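Local coordinates for protein enoyl-CoA hydratase (Mycobacterium avium subsp. paratuberculosis, PDB 4LK5) that probably catalyses the reversible addition of water across the double bond of enoyl-CoA thioesters, at residues R187-A190 against M191-A194; F220-E223 against V224-I228; P235-A238 against F239-K243; A245-A248 against A249-E253; V267-S271 against P272-E276. All coordinates share one frame; numbering follows the deposited sequence.

Overall arrangement
The five contacts follow one another along the chain, and each is a helix turn, a helix end or a junction between helices. Contact 1 lies on helix 187-195 and contact 2 on helix 217-233, their centres about 30 Å apart. Contacts 3 and 4 share helix 236-250, at its start and its end, with centres about 15 Å apart. Contact 5 joins helix 254-269 to helix 272-282, on the opposite side of the chain's centre from contacts 2 and 3, its centre about 43 Å from that of contact 3. Contact 2 packs mainly on the six-stranded sheet, touching another subunit only through Val-227; contacts 1, 3 and 4 lie more fully at trimer interfaces.

Contact 1: residues R187-A190 against M191-A194; sequences RIRA and MQMA
Arg-187 and Met-191, a selenomethionine, meet one helical turn apart, and their backbones and side chains are served by quite different partners. Along the backbone the peptide N of Met-191 donates to Arg-187 O at 3.0 Å, and the next three residues repeat the pattern: Gln-192 N to Ile-188 O, Met-193 N to Arg-189 O, and Ala-194 N to Ala-190 O, the last at 2.9 Å. Four carbonyls and four N-H groups are thus satisfied within eight residues.

The guanidinium of Arg-187 draws its bonds from outside the turn. With CG anti to the backbone N (chi1 -180°) and the chain extended to NE, it runs alongside Met-191, whose bent chain brings CE to 3.7 Å from Arg-187 NH2. That methyl supplies van der Waals contact, while NH1 donates to Cys-151 O and NH2 pairs with the side chain of Asn-247, both of the second subunit. Arg-189 turns its guanidinium to Trp-208 of its own chain in a cation-pi contact.

Ala-190 meanwhile packs on Val-181 and Ala-182 of helix 177-185. The arrangement is that of a regular i to i+4 alpha-helical segment in a crotonase-like fold, placed at a subunit interface.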
loop_
_atom_site.group_PDB
_atom_site.type_symbol
_atom_site.label_atom_id
_atom_site.label_comp_id
_atom_site.label_asym_id
_atom_site.label_seq_id
_atom_site.Cartn_x
_atom_site.Cartn_y
_atom_site.Cartn_z
ATOM N N ARG C 187 5.337 -1.418 1.881
ATOM C CA ARG C 187 6.741 -1.368 2.150
ATOM C C ARG C 187 7.381 -2.626 2.807
ATOM O O ARG C 187 8.452 -3.064 2.371
ATOM C CB ARG C 187 6.970 -0.168 3.038
ATOM C CG ARG C 187 8.408 0.021 3.400
ATOM C CD ARG C 187 8.622 1.298 4.164
ATOM N NE ARG C 187 9.993 1.264 4.587
ATOM C CZ ARG C 187 10.412 0.711 5.711
ATOM N NH1 ARG C 187 9.545 0.203 6.566
ATOM N NH2 ARG C 187 11.704 0.712 5.984
ATOM N N ILE C 188 6.765 -3.193 3.850
ATOM C CA ILE C 188 7.388 -4.307 4.581
ATOM C C ILE C 188 7.550 -5.518 3.657
ATOM O O ILE C 188 8.624 -6.170 3.615
ATOM C CB ILE C 188 6.569 -4.671 5.850
ATOM C CG1 ILE C 188 6.700 -3.589 6.900
ATOM C CG2 ILE C 188 7.000 -5.987 6.476
ATOM C CD1 ILE C 188 8.121 -3.143 7.186
ATOM N N ARG C 189 6.492 -5.801 2.906
ATOM C CA ARG C 189 6.527 -6.857 1.915
ATOM C C ARG C 189 7.500 -6.622 0.752
ATOM O O ARG C 189 8.158 -7.561 0.298
ATOM C CB ARG C 189 5.110 -7.115 1.404
ATOM C CG ARG C 189 4.344 -7.985 2.410
ATOM C CD ARG C 189 2.902 -8.123 2.038
ATOM N NE ARG C 189 2.265 -9.200 2.777
ATOM C CZ ARG C 189 0.966 -9.259 3.091
ATOM N NH1 ARG C 189 0.135 -8.259 2.753
ATOM N NH2 ARG C 189 0.493 -10.321 3.761
ATOM N N ALA C 190 7.618 -5.382 0.276
ATOM C CA ALA C 190 8.548 -5.116 -0.810
ATOM C C ALA C 190 9.964 -5.460 -0.348
ATOM O O ALA C 190 10.710 -6.155 -1.027
ATOM C CB ALA C 190 8.489 -3.682 -1.216
HETATM N N MSE C 191 10.268 -4.978 0.845
HETATM C CA MSE C 191 11.570 -5.073 1.459
HETATM C C MSE C 191 11.886 -6.534 1.717
HETATM O O MSE C 191 12.991 -6.985 1.527
HETATM C CB MSE C 191 11.439 -4.181 2.681
HETATM C CG MSE C 191 12.776 -3.837 3.302
HETATM SE SE MSE C 191 13.829 -2.563 2.237
HETATM C CE MSE C 191 13.077 -0.890 2.937
ATOM N N GLN C 192 10.891 -7.313 2.070
ATOM C CA GLN C 192 11.082 -8.731 2.262
ATOM C C GLN C 192 11.433 -9.428 0.953
ATOM O O GLN C 192 12.344 -10.258 0.908
ATOM C CB GLN C 192 9.768 -9.297 2.778
ATOM C CG GLN C 192 9.664 -10.792 2.942
ATOM C CD GLN C 192 8.300 -11.186 3.467
ATOM O OE1 GLN C 192 7.591 -10.399 4.109
ATOM N NE2 GLN C 192 7.922 -12.407 3.199
HETATM N N MSE C 193 10.685 -9.122 -0.106
HETATM C CA MSE C 193 10.915 -9.780 -1.355
HETATM C C MSE C 193 12.273 -9.431 -1.842
HETATM O O MSE C 193 12.952 -10.254 -2.434
HETATM C CB MSE C 193 9.922 -9.340 -2.408
HETATM C CG MSE C 193 8.586 -10.041 -2.167
HETATM SE SE MSE C 193 7.327 -9.581 -3.640
HETATM C CE MSE C 193 8.115 -10.738 -5.039
ATOM N N ALA C 194 12.682 -8.194 -1.600
ATOM C CA ALA C 194 13.929 -7.674 -2.143
ATOM C C ALA C 194 15.144 -8.125 -1.337
ATOM O O ALA C 194 16.159 -8.471 -1.912
ATOM C CB ALA C 194 13.875 -6.151 -2.176
#

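Contact 2: residues F220-E223 against V224-I228; sequences FEAE and VDKVI
Phe-220 and Val-224 stand one turn apart on helix 217-233, an alpha helix of the crotonase-like fold, and meet in a CH-pi contact. The chi1 of Phe-220, -169°, sets CG anti to the backbone N and swings the ring along the helix toward the next turn. Val-224 CG2 then sits over one face of that ring, 3.9 Å from its centroid and 18° off the normal, displaced toward the rim. This methyl is the branch beside the backbone N, while CG1 takes the position anti to it.

Both residues also pack on Val-135 of strand 132-136, and Phe-220 touches Tyr-215 and Ser-157, which places this apolar side of the helix against the large sheet.

A charged pair occupies another part of the turn. Glu-223 is bent at chi2 and carries its carboxylate across the chain of Lys-226, which remains extended beyond CG. The aliphatic part of the lysine is used as well, since its CD lies 3.7 Å from Glu-223 OE2. Beneath these side chains run the usual helical bonds, including Val-224 N to Phe-220 O and Val-227 N to Glu-223 O. The salt bridge itself is 3.1 Å from Lys-226 NZ to Glu-223 OE2, and the ammonium approaches that oxygen from above the carboxylate plane, 62° out of it.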
loop_
_atom_site.group_PDB
_atom_site.type_symbol
_atom_site.label_atom_id
_atom_site.label_comp_id
_atom_site.label_asym_id
_atom_site.label_seq_id
_atom_site.Cartn_x
_atom_site.Cartn_y
_atom_site.Cartn_z
ATOM N N PHE C 220 -6.039 -22.452 -16.670
ATOM C CA PHE C 220 -5.344 -21.168 -16.940
ATOM C C PHE C 220 -5.531 -20.535 -18.320
ATOM O O PHE C 220 -5.876 -19.368 -18.403
ATOM C CB PHE C 220 -3.841 -21.279 -16.667
ATOM C CG PHE C 220 -3.134 -19.951 -16.663
ATOM C CD1 PHE C 220 -3.455 -18.990 -15.710
ATOM C CD2 PHE C 220 -2.147 -19.658 -17.604
ATOM C CE1 PHE C 220 -2.822 -17.774 -15.694
ATOM C CE2 PHE C 220 -1.512 -18.434 -17.590
ATOM C CZ PHE C 220 -1.851 -17.488 -16.633
ATOM N N GLU C 221 -5.275 -21.274 -19.392
ATOM C CA GLU C 221 -5.323 -20.672 -20.740
ATOM C C GLU C 221 -6.716 -20.170 -21.099
ATOM O O GLU C 221 -6.872 -19.074 -21.610
ATOM C CB GLU C 221 -4.754 -21.614 -21.812
ATOM C CG GLU C 221 -3.226 -21.584 -21.861
ATOM C CD GLU C 221 -2.605 -22.488 -22.933
ATOM O OE1 GLU C 221 -3.329 -23.060 -23.796
ATOM O OE2 GLU C 221 -1.364 -22.633 -22.909
ATOM N N ALA C 222 -7.729 -20.946 -20.765
ATOM C CA ALA C 222 -9.113 -20.577 -21.087
ATOM C C ALA C 222 -9.522 -19.335 -20.329
ATOM O O ALA C 222 -10.215 -18.476 -20.861
ATOM C CB ALA C 222 -10.064 -21.727 -20.748
ATOM N N GLU C 223 -9.104 -19.262 -19.067
ATOM C CA GLU C 223 -9.444 -18.120 -18.227
ATOM C C GLU C 223 -8.805 -16.815 -18.711
ATOM O O GLU C 223 -9.462 -15.765 -18.784
ATOM C CB GLU C 223 -9.068 -18.409 -16.794
ATOM C CG GLU C 223 -10.103 -19.264 -16.106
ATOM C CD GLU C 223 -11.493 -18.621 -16.147
ATOM O OE1 GLU C 223 -11.635 -17.364 -16.197
ATOM O OE2 GLU C 223 -12.467 -19.378 -16.133
ATOM N N VAL C 224 -7.534 -16.888 -19.072
ATOM C CA VAL C 224 -6.871 -15.731 -19.632
ATOM C C VAL C 224 -7.750 -15.238 -20.741
ATOM O O VAL C 224 -8.143 -14.085 -20.737
ATOM C CB VAL C 224 -5.421 -16.046 -20.099
ATOM C CG1 VAL C 224 -4.854 -14.942 -20.965
ATOM C CG2 VAL C 224 -4.549 -16.256 -18.883
ATOM N N ASP C 225 -8.139 -16.140 -21.640
ATOM C CA ASP C 225 -8.948 -15.758 -22.821
ATOM C C ASP C 225 -10.238 -15.045 -22.492
ATOM O O ASP C 225 -10.570 -14.061 -23.118
ATOM C CB ASP C 225 -9.254 -16.976 -23.659
ATOM C CG ASP C 225 -8.012 -17.627 -24.181
ATOM O OD1 ASP C 225 -6.962 -16.948 -24.252
ATOM O OD2 ASP C 225 -8.085 -18.830 -24.499
ATOM N N LYS C 226 -10.947 -15.519 -21.488
ATOM C CA LYS C 226 -12.148 -14.809 -21.005
ATOM C C LYS C 226 -11.867 -13.361 -20.546
ATOM O O LYS C 226 -12.646 -12.448 -20.854
ATOM C CB LYS C 226 -12.820 -15.604 -19.868
ATOM C CG LYS C 226 -13.593 -16.824 -20.352
ATOM C CD LYS C 226 -13.811 -17.835 -19.232
ATOM C CE LYS C 226 -14.027 -19.225 -19.812
ATOM N NZ LYS C 226 -13.611 -20.316 -18.891
ATOM N N VAL C 227 -10.758 -13.166 -19.819
ATOM C CA VAL C 227 -10.395 -11.859 -19.277
ATOM C C VAL C 227 -9.993 -10.960 -20.426
ATOM O O VAL C 227 -10.425 -9.818 -20.509
ATOM C CB VAL C 227 -9.284 -11.987 -18.211
ATOM C CG1 VAL C 227 -8.653 -10.636 -17.906
ATOM C CG2 VAL C 227 -9.856 -12.581 -16.922
ATOM N N ILE C 228 -9.231 -11.498 -21.361
ATOM C CA ILE C 228 -8.897 -10.749 -22.589
ATOM C C ILE C 228 -10.139 -10.295 -23.346
ATOM O O ILE C 228 -10.231 -9.171 -23.763
ATOM C CB ILE C 228 -8.030 -11.583 -23.584
ATOM C CG1 ILE C 228 -6.706 -12.042 -22.949
ATOM C CG2 ILE C 228 -7.762 -10.783 -24.839
ATOM C CD1 ILE C 228 -5.839 -10.917 -22.450
#

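Contact 3: residues P235-A238 against F239-K243; sequences PAVA and FAKTK
Phe-239 reaches back over the first turn of its helix to Pro-235. Its CB lies 3.3 Å from Pro-235 O and also touches the carbonyl oxygen of Ala-236. From there CG, set beside the backbone N with chi1 at -82°, comes 3.2 Å from the same Pro-235 O. On one flank of the ring CD2 remains close to this oxygen, at 3.4 Å, and CE2 draws away from it to 4.1 Å; on the other flank CD1 is 3.8 Å from Pro-235 O. At the tip, CZ meets Pro-235 CD. This methylene stands over one face of the ring, 4.2 Å from the centroid and 15° off the normal, in a CH-pi contact offset toward the rim; the two side chains cross at about a right angle.

Pro-235 O has a second role, as acceptor for Phe-239 N. One turn later Ala-238 O accepts from both the N and OG1 of Thr-242, the peptide N at 2.8 Å, so the hydroxyl doubles the helical bond. Alongside, Val-237 CG1 packs against the aliphatic CE of Lys-241.

The outer partners belong to two chains: Phe-239 also lies on Pro-131 of its own and on Thr-167 of the third subunit. The whole is an alpha-helix N-terminus, with proline at the N-cap position, built into the trimer interface of a crotonase-like enzyme.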
loop_
_atom_site.group_PDB
_atom_site.type_symbol
_atom_site.label_atom_id
_atom_site.label_comp_id
_atom_site.label_asym_id
_atom_site.label_seq_id
_atom_site.Cartn_x
_atom_site.Cartn_y
_atom_site.Cartn_z
ATOM N N PRO C 235 -15.334 -0.513 -22.981
ATOM C CA PRO C 235 -15.099 0.796 -23.608
ATOM C C PRO C 235 -13.637 1.205 -23.553
ATOM O O PRO C 235 -13.073 1.245 -22.468
ATOM C CB PRO C 235 -15.916 1.739 -22.749
ATOM C CG PRO C 235 -16.059 1.062 -21.434
ATOM C CD PRO C 235 -15.756 -0.401 -21.579
ATOM N N ALA C 236 -13.044 1.522 -24.703
ATOM C CA ALA C 236 -11.590 1.686 -24.834
ATOM C C ALA C 236 -11.049 2.977 -24.215
ATOM O O ALA C 236 -9.924 2.986 -23.684
ATOM C CB ALA C 236 -11.168 1.590 -26.292
ATOM N N VAL C 237 -11.843 4.047 -24.288
ATOM C CA VAL C 237 -11.413 5.365 -23.809
ATOM C C VAL C 237 -11.623 5.510 -22.288
ATOM O O VAL C 237 -10.816 6.155 -21.590
ATOM C CB VAL C 237 -12.124 6.512 -24.583
ATOM C CG1 VAL C 237 -11.575 7.877 -24.192
ATOM C CG2 VAL C 237 -11.944 6.314 -26.082
ATOM N N ALA C 238 -12.683 4.908 -21.763
ATOM C CA ALA C 238 -12.884 4.919 -20.325
ATOM C C ALA C 238 -11.753 4.120 -19.668
ATOM O O ALA C 238 -11.147 4.567 -18.700
ATOM C CB ALA C 238 -14.229 4.344 -19.977
ATOM N N PHE C 239 -11.468 2.953 -20.253
ATOM C CA PHE C 239 -10.344 2.109 -19.854
ATOM C C PHE C 239 -9.013 2.856 -19.874
ATOM O O PHE C 239 -8.211 2.720 -18.923
ATOM C CB PHE C 239 -10.233 0.877 -20.762
ATOM C CG PHE C 239 -11.164 -0.268 -20.388
ATOM C CD1 PHE C 239 -11.861 -0.290 -19.177
ATOM C CD2 PHE C 239 -11.330 -1.357 -21.257
ATOM C CE1 PHE C 239 -12.675 -1.366 -18.843
ATOM C CE2 PHE C 239 -12.133 -2.423 -20.918
ATOM C CZ PHE C 239 -12.811 -2.431 -19.709
ATOM N N ALA C 240 -8.771 3.597 -20.970
ATOM C CA ALA C 240 -7.500 4.299 -21.149
ATOM C C ALA C 240 -7.342 5.307 -20.012
ATOM O O ALA C 240 -6.337 5.308 -19.310
ATOM C CB ALA C 240 -7.447 5.023 -22.491
ATOM N N LYS C 241 -8.346 6.154 -19.855
ATOM C CA LYS C 241 -8.331 7.166 -18.855
ATOM C C LYS C 241 -8.289 6.616 -17.426
ATOM O O LYS C 241 -7.624 7.159 -16.531
ATOM C CB LYS C 241 -9.547 8.035 -19.046
ATOM C CG LYS C 241 -9.434 8.941 -20.249
ATOM C CD LYS C 241 -10.522 10.003 -20.150
ATOM C CE LYS C 241 -10.805 10.660 -21.485
ATOM N NZ LYS C 241 -9.695 11.525 -21.930
ATOM N N THR C 242 -9.006 5.523 -17.224
ATOM C CA THR C 242 -9.001 4.839 -15.946
ATOM C C THR C 242 -7.587 4.408 -15.578
ATOM O O THR C 242 -7.121 4.697 -14.482
ATOM C CB THR C 242 -9.943 3.640 -15.974
ATOM O OG1 THR C 242 -11.265 4.109 -16.235
ATOM C CG2 THR C 242 -9.960 2.964 -14.647
ATOM N N LYS C 243 -6.933 3.720 -16.512
ATOM C CA LYS C 243 -5.557 3.282 -16.391
ATOM C C LYS C 243 -4.592 4.398 -16.002
ATOM O O LYS C 243 -3.781 4.243 -15.071
ATOM C CB LYS C 243 -5.090 2.727 -17.729
ATOM C CG LYS C 243 -3.869 1.851 -17.663
ATOM C CD LYS C 243 -2.656 2.417 -18.360
ATOM C CE LYS C 243 -1.784 1.227 -18.762
ATOM N NZ LYS C 243 -0.421 1.580 -19.172
#

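Contact 4: residues A245-A248 against A249-E253; sequences AINA and ATLTE
Ile-246 O is gripped twice by Thr-250, once by the peptide N at 2.9 Å and once by OG1 at 2.7 Å. The arrangement marks the C-terminal end of helix 236-250, where the last turn gives way to a loop. The two donors reach the carbonyl differently: the N comes nearly along the C=O axis, whereas the hydroxyl sits above the carbonyl plane, 39° out of it. A chi1 of 50° brings OG1 between the backbone N and the carbonyl carbon of its own residue, from which it can reach back to the preceding turn.

Asn-247 O also receives two N-H groups, a sound bond from Leu-251 N at 2.8 Å and a weak, bent one from Thr-250 N. These bonds carry the helical pattern to its edge, for Leu-251 is the first residue to leave helical backbone angles. One residue earlier, Ala-249 N donates to Ala-245 O in the regular manner.

Helix 113-127 lies beneath, with its Ala-126 touching both Asn-247 and Leu-251. Arg-187 of the third subunit packs on Thr-250 and Leu-251, so the helix end takes part in assembly of the trimer. Within the turn, the side chains of Asn-247 and Leu-251 run side by side and point the same way, with Leu-251 CD1 3.5 Å from Asn-247 CG.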
loop_
_atom_site.group_PDB
_atom_site.type_symbol
_atom_site.label_atom_id
_atom_site.label_comp_id
_atom_site.label_asym_id
_atom_site.label_seq_id
_atom_site.Cartn_x
_atom_site.Cartn_y
_atom_site.Cartn_z
ATOM N N ALA C 245 -5.186 7.476 -14.915
ATOM C CA ALA C 245 -5.514 8.111 -13.656
ATOM C C ALA C 245 -4.979 7.326 -12.438
ATOM O O ALA C 245 -4.480 7.916 -11.487
ATOM C CB ALA C 245 -7.013 8.265 -13.541
ATOM N N ILE C 246 -5.100 6.012 -12.457
ATOM C CA ILE C 246 -4.639 5.235 -11.326
ATOM C C ILE C 246 -3.116 5.245 -11.326
ATOM O O ILE C 246 -2.492 5.403 -10.255
ATOM C CB ILE C 246 -5.184 3.810 -11.361
ATOM C CG1 ILE C 246 -6.680 3.874 -11.632
ATOM C CG2 ILE C 246 -4.944 3.095 -10.058
ATOM C CD1 ILE C 246 -7.438 2.605 -11.366
ATOM N N ASN C 247 -2.531 5.117 -12.525
ATOM C CA ASN C 247 -1.088 5.145 -12.654
ATOM C C ASN C 247 -0.521 6.443 -12.146
ATOM O O ASN C 247 0.468 6.430 -11.411
ATOM C CB ASN C 247 -0.644 4.883 -14.082
ATOM C CG ASN C 247 -0.323 3.419 -14.332
ATOM O OD1 ASN C 247 0.186 3.056 -15.387
ATOM N ND2 ASN C 247 -0.669 2.568 -13.396
ATOM N N ALA C 248 -1.168 7.545 -12.507
ATOM C CA ALA C 248 -0.711 8.865 -12.115
ATOM C C ALA C 248 -0.843 9.078 -10.610
ATOM O O ALA C 248 -0.055 9.810 -10.049
ATOM C CB ALA C 248 -1.475 9.951 -12.864
ATOM N N ALA C 249 -1.823 8.451 -9.975
ATOM C CA ALA C 249 -1.940 8.488 -8.523
ATOM C C ALA C 249 -0.983 7.556 -7.743
ATOM O O ALA C 249 -0.550 7.918 -6.639
ATOM C CB ALA C 249 -3.355 8.201 -8.099
ATOM N N THR C 250 -0.629 6.403 -8.326
ATOM C CA THR C 250 0.198 5.375 -7.665
ATOM C C THR C 250 1.676 5.275 -8.048
ATOM O O THR C 250 2.432 4.616 -7.323
ATOM C CB THR C 250 -0.337 3.967 -7.984
ATOM O OG1 THR C 250 -0.514 3.835 -9.400
ATOM C CG2 THR C 250 -1.641 3.730 -7.292
ATOM N N LEU C 251 2.053 5.854 -9.191
ATOM C CA LEU C 251 3.374 5.688 -9.781
ATOM C C LEU C 251 4.125 7.021 -9.888
ATOM O O LEU C 251 5.086 7.208 -10.648
ATOM C CB LEU C 251 3.256 5.100 -11.164
ATOM C CG LEU C 251 2.558 3.754 -11.325
ATOM C CD1 LEU C 251 2.789 3.332 -12.773
ATOM C CD2 LEU C 251 3.091 2.719 -10.362
ATOM N N THR C 252 3.662 7.941 -9.092
ATOM C CA THR C 252 4.331 9.189 -8.836
ATOM C C THR C 252 5.864 8.989 -8.658
ATOM O O THR C 252 6.639 9.801 -9.072
ATOM C CB THR C 252 3.602 9.743 -7.597
ATOM O OG1 THR C 252 2.765 10.842 -7.980
ATOM C CG2 THR C 252 4.470 10.076 -6.472
ATOM N N GLU C 253 6.305 7.893 -8.061
ATOM C CA GLU C 253 7.733 7.733 -7.795
ATOM C C GLU C 253 8.437 6.786 -8.769
ATOM O O GLU C 253 9.576 6.404 -8.539
ATOM C CB GLU C 253 7.938 7.228 -6.355
ATOM C CG GLU C 253 7.315 8.140 -5.320
ATOM C CD GLU C 253 7.738 9.599 -5.496
ATOM O OE1 GLU C 253 8.937 9.822 -5.766
ATOM O OE2 GLU C 253 6.902 10.532 -5.348
#

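Contact 5: residues V267-S271 against P272-E276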
loop_
_atom_site.group_PDB
_atom_site.type_symbol
_atom_site.label_atom_id
_atom_site.label_comp_id
_atom_site.label_asym_id
_atom_site.label_seq_id
_atom_site.Cartn_x
_atom_site.Cartn_y
_atom_site.Cartn_z
ATOM N N VAL C 267 26.879 0.878 -10.948
ATOM C CA VAL C 267 27.958 0.549 -10.013
ATOM C C VAL C 267 28.017 -0.970 -9.698
ATOM O O VAL C 267 29.081 -1.587 -9.732
ATOM C CB VAL C 267 27.835 1.417 -8.712
ATOM C CG1 VAL C 267 28.846 1.014 -7.630
ATOM C CG2 VAL C 267 27.999 2.884 -9.066
ATOM N N LEU C 268 26.865 -1.564 -9.422
ATOM C CA LEU C 268 26.812 -2.935 -8.978
ATOM C C LEU C 268 27.155 -3.917 -10.070
ATOM O O LEU C 268 27.731 -4.966 -9.787
ATOM C CB LEU C 268 25.428 -3.264 -8.423
ATOM C CG LEU C 268 25.092 -2.537 -7.127
ATOM C CD1 LEU C 268 23.603 -2.660 -6.891
ATOM C CD2 LEU C 268 25.863 -3.044 -5.915
ATOM N N LEU C 269 26.788 -3.607 -11.302
ATOM C CA LEU C 269 27.083 -4.515 -12.401
ATOM C C LEU C 269 28.605 -4.599 -12.682
ATOM O O LEU C 269 29.084 -5.617 -13.118
ATOM C CB LEU C 269 26.354 -4.107 -13.677
ATOM C CG LEU C 269 24.965 -4.651 -14.007
ATOM C CD1 LEU C 269 24.348 -3.841 -15.173
ATOM C CD2 LEU C 269 24.980 -6.147 -14.333
ATOM N N LYS C 270 29.349 -3.540 -12.420
ATOM C CA LYS C 270 30.787 -3.511 -12.697
ATOM C C LYS C 270 31.576 -3.755 -11.410
ATOM O O LYS C 270 32.703 -3.292 -11.271
ATOM C CB LYS C 270 31.167 -2.134 -13.264
ATOM C CG LYS C 270 30.536 -1.759 -14.622
ATOM C CD LYS C 270 30.880 -0.326 -15.075
ATOM C CE LYS C 270 30.828 0.658 -13.901
ATOM N NZ LYS C 270 31.005 2.099 -14.224
ATOM N N SER C 271 30.965 -4.461 -10.463
ATOM C CA SER C 271 31.572 -4.738 -9.163
ATOM C C SER C 271 31.873 -6.241 -8.999
ATOM O O SER C 271 31.305 -7.063 -9.722
ATOM C CB SER C 271 30.675 -4.242 -8.017
ATOM O OG SER C 271 30.791 -2.836 -7.821
ATOM N N PRO C 272 32.790 -6.588 -8.062
ATOM C CA PRO C 272 33.186 -7.975 -7.847
ATOM C C PRO C 272 32.082 -8.885 -7.303
ATOM O O PRO C 272 32.120 -10.087 -7.566
ATOM C CB PRO C 272 34.341 -7.883 -6.827
ATOM C CG PRO C 272 34.751 -6.473 -6.781
ATOM C CD PRO C 272 33.602 -5.648 -7.265
ATOM N N ASP C 273 31.120 -8.329 -6.554
ATOM C CA ASP C 273 30.007 -9.126 -5.995
ATOM C C ASP C 273 29.081 -9.667 -7.098
ATOM O O ASP C 273 28.518 -10.735 -6.940
ATOM C CB ASP C 273 29.202 -8.334 -4.934
ATOM C CG ASP C 273 29.793 -8.446 -3.499
ATOM O OD1 ASP C 273 30.982 -8.775 -3.328
ATOM O OD2 ASP C 273 29.060 -8.206 -2.516
ATOM N N PHE C 274 28.938 -8.953 -8.219
ATOM C CA PHE C 274 28.075 -9.406 -9.324
ATOM C C PHE C 274 28.641 -10.665 -9.992
ATOM O O PHE C 274 27.933 -11.683 -10.136
ATOM C CB PHE C 274 27.884 -8.297 -10.368
ATOM C CG PHE C 274 27.169 -8.744 -11.622
ATOM C CD1 PHE C 274 25.904 -9.313 -11.550
ATOM C CD2 PHE C 274 27.771 -8.606 -12.875
ATOM C CE1 PHE C 274 25.249 -9.742 -12.702
ATOM C CE2 PHE C 274 27.129 -9.035 -14.030
ATOM C CZ PHE C 274 25.855 -9.597 -13.945
ATOM N N VAL C 275 29.923 -10.605 -10.383
ATOM C CA VAL C 275 30.620 -11.775 -10.974
ATOM C C VAL C 275 30.535 -12.978 -10.012
ATOM O O VAL C 275 30.130 -14.085 -10.400
ATOM C CB VAL C 275 32.077 -11.434 -11.367
ATOM C CG1 VAL C 275 32.881 -12.700 -11.627
ATOM C CG2 VAL C 275 32.105 -10.505 -12.582
ATOM N N GLU C 276 30.858 -12.754 -8.747
ATOM C CA GLU C 276 30.666 -13.810 -7.754
ATOM C C GLU C 276 29.242 -14.379 -7.761
ATOM O O GLU C 276 29.043 -15.580 -7.645
ATOM C CB GLU C 276 31.032 -13.297 -6.356
ATOM C CG GLU C 276 30.844 -14.296 -5.209
ATOM C CD GLU C 276 31.643 -15.596 -5.359
ATOM O OE1 GLU C 276 32.510 -15.687 -6.252
ATOM O OE2 GLU C 276 31.389 -16.529 -4.559
#
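Leu-269 and Phe-274 close the corner between two consecutive helices, in which helix 254-269 gives way to helix 272-282 through a short link. The packed part is apolar: Leu-269 CD2 lies over one face of the Phe-274 ring, 3.7 Å from its centroid and 19° off the normal, in a CH-pi contact. It is displaced toward the rim and touches CZ and CE2. The ring comes there because CG of Phe-274 is anti to its peptide nitrogen (chi1 172°), which lays the side chain alongside the leucine. Leu-268 O adds a contact with Phe-274 CB at 3.4 Å. Asp-273 is buried too and turns to the C-terminal tail, its OD1 accepting from Thr-290 N, and it also packs on Pro-235 of the second subunit.

The other side is looser. Pro-272 and Val-275 are exposed, and the one hydrogen bond across the corner, Phe-274 N to Ser-271 O, is weak at 3.4 Å. Ser-271 holds the N-cap position, yet its hydroxyl makes no cap. It instead looks back along the first helix, where Ser-271 OG donates to Val-267 O at 2.9 Å from above the carbonyl plane, 40° out of it.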